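PDB 6T5Z: chitin-binding type-4 domain-containing protein from Photorhabdus laumondii subsp. laumondii, which is a copper-dependent lytic polysaccharide monooxygenase of family AA10, which probably cleaves chitin chains oxidatively. Local coordinates for residues 145-150 against 166-171; 94-99 against 151-156. All blocks are in the same frame, centred on the assembly; numbering follows the deposited sequence.

Contact 1 (145-150 against 166-171); sequences QGYHVI and VIDTTI
With CG of Y147 anti to the backbone N (chi1 175°) and CG of D168 anti to its own carbonyl carbon (chi1 -61°), the two side chains run alongside each other, pointing the same way. Y147 OH donates to D168 OD2 at 2.7 Å, meeting the oxygen on its anti side and 32° out of the carboxylate plane. The same OD2 takes a salt bridge from R10, and Q65 also hydrogen-bonds the phenol oxygen. At the edge of the Y147 ring, near its plane, CD1 lies 3.2 Å from O of T169. The backbones form the antiparallel hairpin of strands 148-156 and 161-172, part of the immunoglobulin-like beta-sandwich of LPMOs; its ladder extends past the corner at Y147 to G146, whose N reaches O of I171 at 2.8 Å. On the face of H148 and I150, T169 turns OG1 back to O of H148 (2.9 Å), from above the carbonyl plane. T169 N also bonds to O of H148, at 3.0 Å, so this carbonyl oxygen has two donors. The H148 imidazole has its own partner, T100, at ND1, while CD1 of I171 packs 4.1 Å from H148 CB, the side chains crossing roughly at right angles.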
loop_
_atom_site.group_PDB
_atom_site.type_symbol
_atom_site.label_atom_id
_atom_site.label_comp_id
_atom_site.label_asym_id
_atom_site.label_seq_id
_atom_site.Cartn_x
_atom_site.Cartn_y
_atom_site.Cartn_z
ATOM N N GLN A 145 -8.645 -6.717 -13.884
ATOM C CA GLN A 145 -7.841 -6.175 -14.962
ATOM C C GLN A 145 -7.930 -4.662 -14.870
ATOM O O GLN A 145 -8.815 -4.115 -14.208
ATOM C CB GLN A 145 -8.310 -6.681 -16.327
ATOM C CG GLN A 145 -9.782 -6.437 -16.595
ATOM C CD GLN A 145 -10.298 -7.241 -17.769
ATOM O OE1 GLN A 145 -10.320 -8.477 -17.730
ATOM N NE2 GLN A 145 -10.711 -6.549 -18.825
ATOM N N GLY A 146 -6.994 -4.004 -15.523
ATOM C CA GLY A 146 -7.024 -2.558 -15.626
ATOM C C GLY A 146 -6.301 -1.905 -14.468
ATOM O O GLY A 146 -5.523 -2.535 -13.741
ATOM N N TYR A 147 -6.572 -0.612 -14.295
ATOM C CA TYR A 147 -5.921 0.173 -13.257
ATOM C C TYR A 147 -6.585 -0.101 -11.913
ATOM O O TYR A 147 -7.789 0.115 -11.756
ATOM C CB TYR A 147 -5.977 1.664 -13.596
ATOM C CG TYR A 147 -5.428 2.606 -12.522
ATOM C CD1 TYR A 147 -4.396 2.228 -11.665
ATOM C CD2 TYR A 147 -5.963 3.886 -12.373
ATOM C CE1 TYR A 147 -3.915 3.110 -10.684
ATOM C CE2 TYR A 147 -5.495 4.760 -11.413
ATOM C CZ TYR A 147 -4.470 4.368 -10.574
ATOM O OH TYR A 147 -4.019 5.268 -9.634
ATOM N N HIS A 148 -5.788 -0.557 -10.947
ATOM C CA HIS A 148 -6.243 -0.826 -9.590
ATOM C C HIS A 148 -5.173 -0.399 -8.604
ATOM O O HIS A 148 -3.981 -0.394 -8.928
ATOM C CB HIS A 148 -6.560 -2.311 -9.397
ATOM C CG HIS A 148 -7.820 -2.724 -10.069
ATOM N ND1 HIS A 148 -9.057 -2.413 -9.553
ATOM C CD2 HIS A 148 -8.044 -3.374 -11.236
ATOM C CE1 HIS A 148 -9.993 -2.877 -10.362
ATOM N NE2 HIS A 148 -9.405 -3.463 -11.391
ATOM N N VAL A 149 -5.607 -0.061 -7.391
ATOM C CA VAL A 149 -4.709 0.319 -6.309
ATOM C C VAL A 149 -4.754 -0.777 -5.262
ATOM O O VAL A 149 -5.838 -1.219 -4.864
ATOM C CB VAL A 149 -5.086 1.678 -5.701
ATOM C CG1 VAL A 149 -4.240 1.959 -4.461
ATOM C CG2 VAL A 149 -4.921 2.780 -6.742
ATOM N N ILE A 150 -3.581 -1.220 -4.830
ATOM C CA ILE A 150 -3.445 -2.221 -3.785
ATOM C C ILE A 150 -2.964 -1.498 -2.536
ATOM O O ILE A 150 -2.046 -0.673 -2.612
ATOM C CB ILE A 150 -2.469 -3.336 -4.213
ATOM C CG1 ILE A 150 -3.091 -4.148 -5.354
ATOM C CG2 ILE A 150 -2.066 -4.207 -3.003
ATOM C CD1 ILE A 150 -2.182 -5.139 -6.059
ATOM N N VAL A 166 0.018 2.236 -0.402
ATOM C CA VAL A 166 -0.741 2.048 -1.638
ATOM C C VAL A 166 0.222 1.822 -2.801
ATOM O O VAL A 166 1.340 2.365 -2.840
ATOM C CB VAL A 166 -1.690 3.240 -1.905
ATOM C CG1 VAL A 166 -2.715 3.390 -0.780
ATOM C CG2 VAL A 166 -0.911 4.554 -2.081
ATOM N N ILE A 167 -0.216 0.983 -3.742
ATOM C CA ILE A 167 0.538 0.582 -4.930
ATOM C C ILE A 167 -0.363 0.775 -6.144
ATOM O O ILE A 167 -1.493 0.274 -6.169
ATOM C CB ILE A 167 1.002 -0.892 -4.848
ATOM C CG1 ILE A 167 1.723 -1.172 -3.532
ATOM C CG2 ILE A 167 1.919 -1.246 -6.025
ATOM C CD1 ILE A 167 1.955 -2.669 -3.248
ATOM N N ASP A 168 0.135 1.473 -7.159
ATOM C CA ASP A 168 -0.608 1.656 -8.398
ATOM C C ASP A 168 -0.214 0.579 -9.395
ATOM O O ASP A 168 0.977 0.358 -9.638
ATOM C CB ASP A 168 -0.335 3.037 -8.992
ATOM C CG ASP A 168 -0.766 4.141 -8.066
ATOM O OD1 ASP A 168 0.103 4.705 -7.369
ATOM O OD2 ASP A 168 -1.983 4.422 -8.029
ATOM N N THR A 169 -1.210 -0.097 -9.962
ATOM C CA THR A 169 -0.949 -1.230 -10.840
ATOM C C THR A 169 -1.824 -1.143 -12.078
ATOM O O THR A 169 -2.947 -0.637 -12.029
ATOM C CB THR A 169 -1.213 -2.592 -10.143
ATOM O OG1 THR A 169 -2.610 -2.719 -9.844
ATOM C CG2 THR A 169 -0.426 -2.706 -8.847
ATOM N N THR A 170 -1.290 -1.654 -13.187
ATOM C CA THR A 170 -2.056 -1.948 -14.395
ATOM C C THR A 170 -2.083 -3.468 -14.530
ATOM O O THR A 170 -1.048 -4.087 -14.792
ATOM C CB THR A 170 -1.443 -1.300 -15.636
ATOM O OG1 THR A 170 -1.562 0.120 -15.543
ATOM C CG2 THR A 170 -2.184 -1.756 -16.886
ATOM N N ILE A 171 -3.258 -4.071 -14.336
ATOM C CA ILE A 171 -3.404 -5.527 -14.274
ATOM C C ILE A 171 -3.855 -6.075 -15.629
ATOM O O ILE A 171 -4.925 -5.716 -16.139
ATOM C CB ILE A 171 -4.388 -5.939 -13.166
ATOM C CG1 ILE A 171 -3.852 -5.479 -11.810
ATOM C CG2 ILE A 171 -4.589 -7.444 -13.187
ATOM C CD1 ILE A 171 -4.767 -5.783 -10.602
#

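Contact 2 (94-99 against 151-156); sequences SWEYFI and LGVWTI
W95 lays its six-membered ring over the five-membered ring of W154 in an offset stack, centroids 3.9 Å apart and planes only 10° from parallel. The closest carbons are W95 CZ3 and W154 CG at 3.3 Å, and CD1 of I156 sits against the opposite face of the W154 indole, toward its rim. W154 CG lies anti to the backbone N (chi1 171°), while W95 has CG beside its own N; both indoles extend the same way. W154 NE1 hydrogen-bonds to T92, which helps fix the rotation of the ring. Next along this face, Y97 lies against the backbone of G152, its CD2 3.6 Å from G152 CA, and its hydroxyl bonds to N136 and W84. On the other face, E96 CG runs beside V153 CB at 3.8 Å, and the F98 ring edge meets V153 CG2. A water bonds to S94 OG and donates to V153 O at 2.9 Å. Five backbone bonds, among them V153 N to E96 O at 2.8 Å, hold the strands in register. This is an antiparallel strand pair of the LPMO beta-sandwich, ending in aromatic packing beside the copper site, the W154 side chain about 4 Å from that of the copper ligand H90.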
loop_
_atom_site.group_PDB
_atom_site.type_symbol
_atom_site.label_atom_id
_atom_site.label_comp_id
_atom_site.label_asym_id
_atom_site.label_seq_id
_atom_site.Cartn_x
_atom_site.Cartn_y
_atom_site.Cartn_z
ATOM N N SER A 94 0.768 -8.819 11.534
ATOM C CA SER A 94 0.386 -9.358 10.235
ATOM C C SER A 94 0.866 -8.456 9.110
ATOM O O SER A 94 1.231 -7.300 9.327
ATOM C CB SER A 94 -1.125 -9.514 10.122
ATOM O OG SER A 94 -1.739 -8.233 10.150
ATOM N N TRP A 95 0.837 -9.026 7.907
ATOM C CA TRP A 95 0.947 -8.332 6.628
ATOM C C TRP A 95 -0.339 -8.625 5.873
ATOM O O TRP A 95 -0.737 -9.787 5.772
ATOM C CB TRP A 95 2.149 -8.844 5.822
ATOM C CG TRP A 95 3.361 -9.032 6.662
ATOM C CD1 TRP A 95 3.677 -10.125 7.435
ATOM C CD2 TRP A 95 4.415 -8.087 6.854
ATOM N NE1 TRP A 95 4.874 -9.912 8.079
ATOM C CE2 TRP A 95 5.345 -8.670 7.736
ATOM C CE3 TRP A 95 4.664 -6.800 6.357
ATOM C CZ2 TRP A 95 6.501 -8.012 8.145
ATOM C CZ3 TRP A 95 5.820 -6.151 6.757
ATOM C CH2 TRP A 95 6.715 -6.750 7.647
ATOM N N GLU A 96 -1.000 -7.597 5.350
ATOM C CA GLU A 96 -2.254 -7.853 4.657
ATOM C C GLU A 96 -2.422 -6.870 3.510
ATOM O O GLU A 96 -1.792 -5.804 3.478
ATOM C CB GLU A 96 -3.450 -7.776 5.610
ATOM C CG GLU A 96 -3.707 -6.396 6.142
ATOM C CD GLU A 96 -4.971 -6.317 7.006
ATOM O OE1 GLU A 96 -5.635 -7.352 7.225
ATOM O OE2 GLU A 96 -5.282 -5.204 7.464
ATOM N N TYR A 97 -3.279 -7.247 2.558
ATOM C CA TYR A 97 -3.396 -6.532 1.289
ATOM C C TYR A 97 -4.860 -6.415 0.897
ATOM O O TYR A 97 -5.594 -7.410 0.929
ATOM C CB TYR A 97 -2.580 -7.244 0.193
ATOM C CG TYR A 97 -1.126 -7.287 0.580
ATOM C CD1 TYR A 97 -0.615 -8.335 1.342
ATOM C CD2 TYR A 97 -0.266 -6.252 0.215
ATOM C CE1 TYR A 97 0.722 -8.350 1.741
ATOM C CE2 TYR A 97 1.053 -6.261 0.598
ATOM C CZ TYR A 97 1.543 -7.299 1.365
ATOM O OH TYR A 97 2.871 -7.295 1.727
ATOM N N PHE A 98 -5.273 -5.193 0.562
ATOM C CA PHE A 98 -6.587 -4.867 0.037
ATOM C C PHE A 98 -6.441 -4.430 -1.418
ATOM O O PHE A 98 -5.387 -3.952 -1.832
ATOM C CB PHE A 98 -7.229 -3.733 0.847
ATOM C CG PHE A 98 -7.475 -4.068 2.294
ATOM C CD1 PHE A 98 -8.737 -4.460 2.712
ATOM C CD2 PHE A 98 -6.455 -3.954 3.248
ATOM C CE1 PHE A 98 -8.991 -4.760 4.053
ATOM C CE2 PHE A 98 -6.700 -4.254 4.585
ATOM C CZ PHE A 98 -7.975 -4.653 4.988
ATOM N N ILE A 99 -7.509 -4.558 -2.197
ATOM C CA ILE A 99 -7.476 -4.032 -3.556
ATOM C C ILE A 99 -8.755 -3.254 -3.823
ATOM O O ILE A 99 -9.796 -3.497 -3.206
ATOM C CB ILE A 99 -7.244 -5.146 -4.603
ATOM C CG1 ILE A 99 -6.864 -4.543 -5.966
ATOM C CG2 ILE A 99 -8.456 -6.080 -4.708
ATOM C CD1 ILE A 99 -6.305 -5.567 -6.924
ATOM N N LEU A 151 -3.605 -1.772 -1.397
ATOM C CA LEU A 151 -3.196 -1.215 -0.112
ATOM C C LEU A 151 -2.501 -2.295 0.705
ATOM O O LEU A 151 -3.133 -3.265 1.142
ATOM C CB LEU A 151 -4.384 -0.641 0.661
ATOM C CG LEU A 151 -4.057 -0.143 2.075
ATOM C CD1 LEU A 151 -3.102 1.065 2.039
ATOM C CD2 LEU A 151 -5.309 0.210 2.866
ATOM N N GLY A 152 -1.196 -2.124 0.921
ATOM C CA GLY A 152 -0.458 -2.999 1.809
ATOM C C GLY A 152 -0.487 -2.433 3.212
ATOM O O GLY A 152 -0.308 -1.229 3.406
ATOM N N VAL A 153 -0.738 -3.304 4.193
ATOM C CA VAL A 153 -0.798 -2.898 5.596
ATOM C C VAL A 153 0.106 -3.804 6.417
ATOM O O VAL A 153 -0.058 -5.032 6.417
ATOM C CB VAL A 153 -2.228 -2.923 6.149
ATOM C CG1 VAL A 153 -2.250 -2.390 7.593
ATOM C CG2 VAL A 153 -3.159 -2.108 5.242
ATOM N N TRP A 154 1.051 -3.192 7.119
ATOM C CA TRP A 154 1.950 -3.867 8.038
ATOM C C TRP A 154 1.535 -3.453 9.440
ATOM O O TRP A 154 1.747 -2.303 9.834
ATOM C CB TRP A 154 3.397 -3.483 7.740
ATOM C CG TRP A 154 4.372 -3.957 8.755
ATOM C CD1 TRP A 154 4.262 -5.069 9.546
ATOM C CD2 TRP A 154 5.623 -3.342 9.104
ATOM N NE1 TRP A 154 5.359 -5.180 10.357
ATOM C CE2 TRP A 154 6.217 -4.143 10.101
ATOM C CE3 TRP A 154 6.305 -2.203 8.662
ATOM C CZ2 TRP A 154 7.451 -3.827 10.683
ATOM C CZ3 TRP A 154 7.532 -1.896 9.231
ATOM C CH2 TRP A 154 8.093 -2.700 10.226
ATOM N N THR A 155 0.930 -4.380 10.183
ATOM C CA THR A 155 0.344 -4.086 11.484
ATOM C C THR A 155 1.347 -4.448 12.577
ATOM O O THR A 155 1.837 -5.586 12.629
ATOM C CB THR A 155 -0.984 -4.843 11.639
ATOM O OG1 THR A 155 -1.912 -4.383 10.640
ATOM C CG2 THR A 155 -1.599 -4.645 13.035
ATOM N N ILE A 156 1.662 -3.473 13.440
ATOM C CA ILE A 156 2.659 -3.631 14.495
ATOM C C ILE A 156 1.977 -4.165 15.746
ATOM O O ILE A 156 0.969 -3.609 16.190
ATOM C CB ILE A 156 3.358 -2.294 14.795
ATOM C CG1 ILE A 156 3.900 -1.638 13.518
ATOM C CG2 ILE A 156 4.480 -2.503 15.817
ATOM C CD1 ILE A 156 4.860 -2.511 12.743
HETATM O O HOH W 1 -1.808 -5.907 8.615
#

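How the contacts relate
Strand 148-156 serves both contacts: its beginning, 148-150, pairs with 166-171 in contact 1 and the rest, 151-156, with 94-99 in contact 2, making it the middle of three neighbouring strands. The contact centres are 15 Å apart, yet their residues meet where the two parts join. I150 CG2 lies 3.5 Å from F98 O, I150 CG1 packs 3.8 Å from I99 CG1, and V166 CG1 touches L151 CD1 at 3.7 Å. Contact 2 reaches the active site, with the side chain of W154 about 5 Å from the copper ion and about 6 Å from that of its ligand H1, whereas contact 1 lies away from the metal, further back along the same sheet.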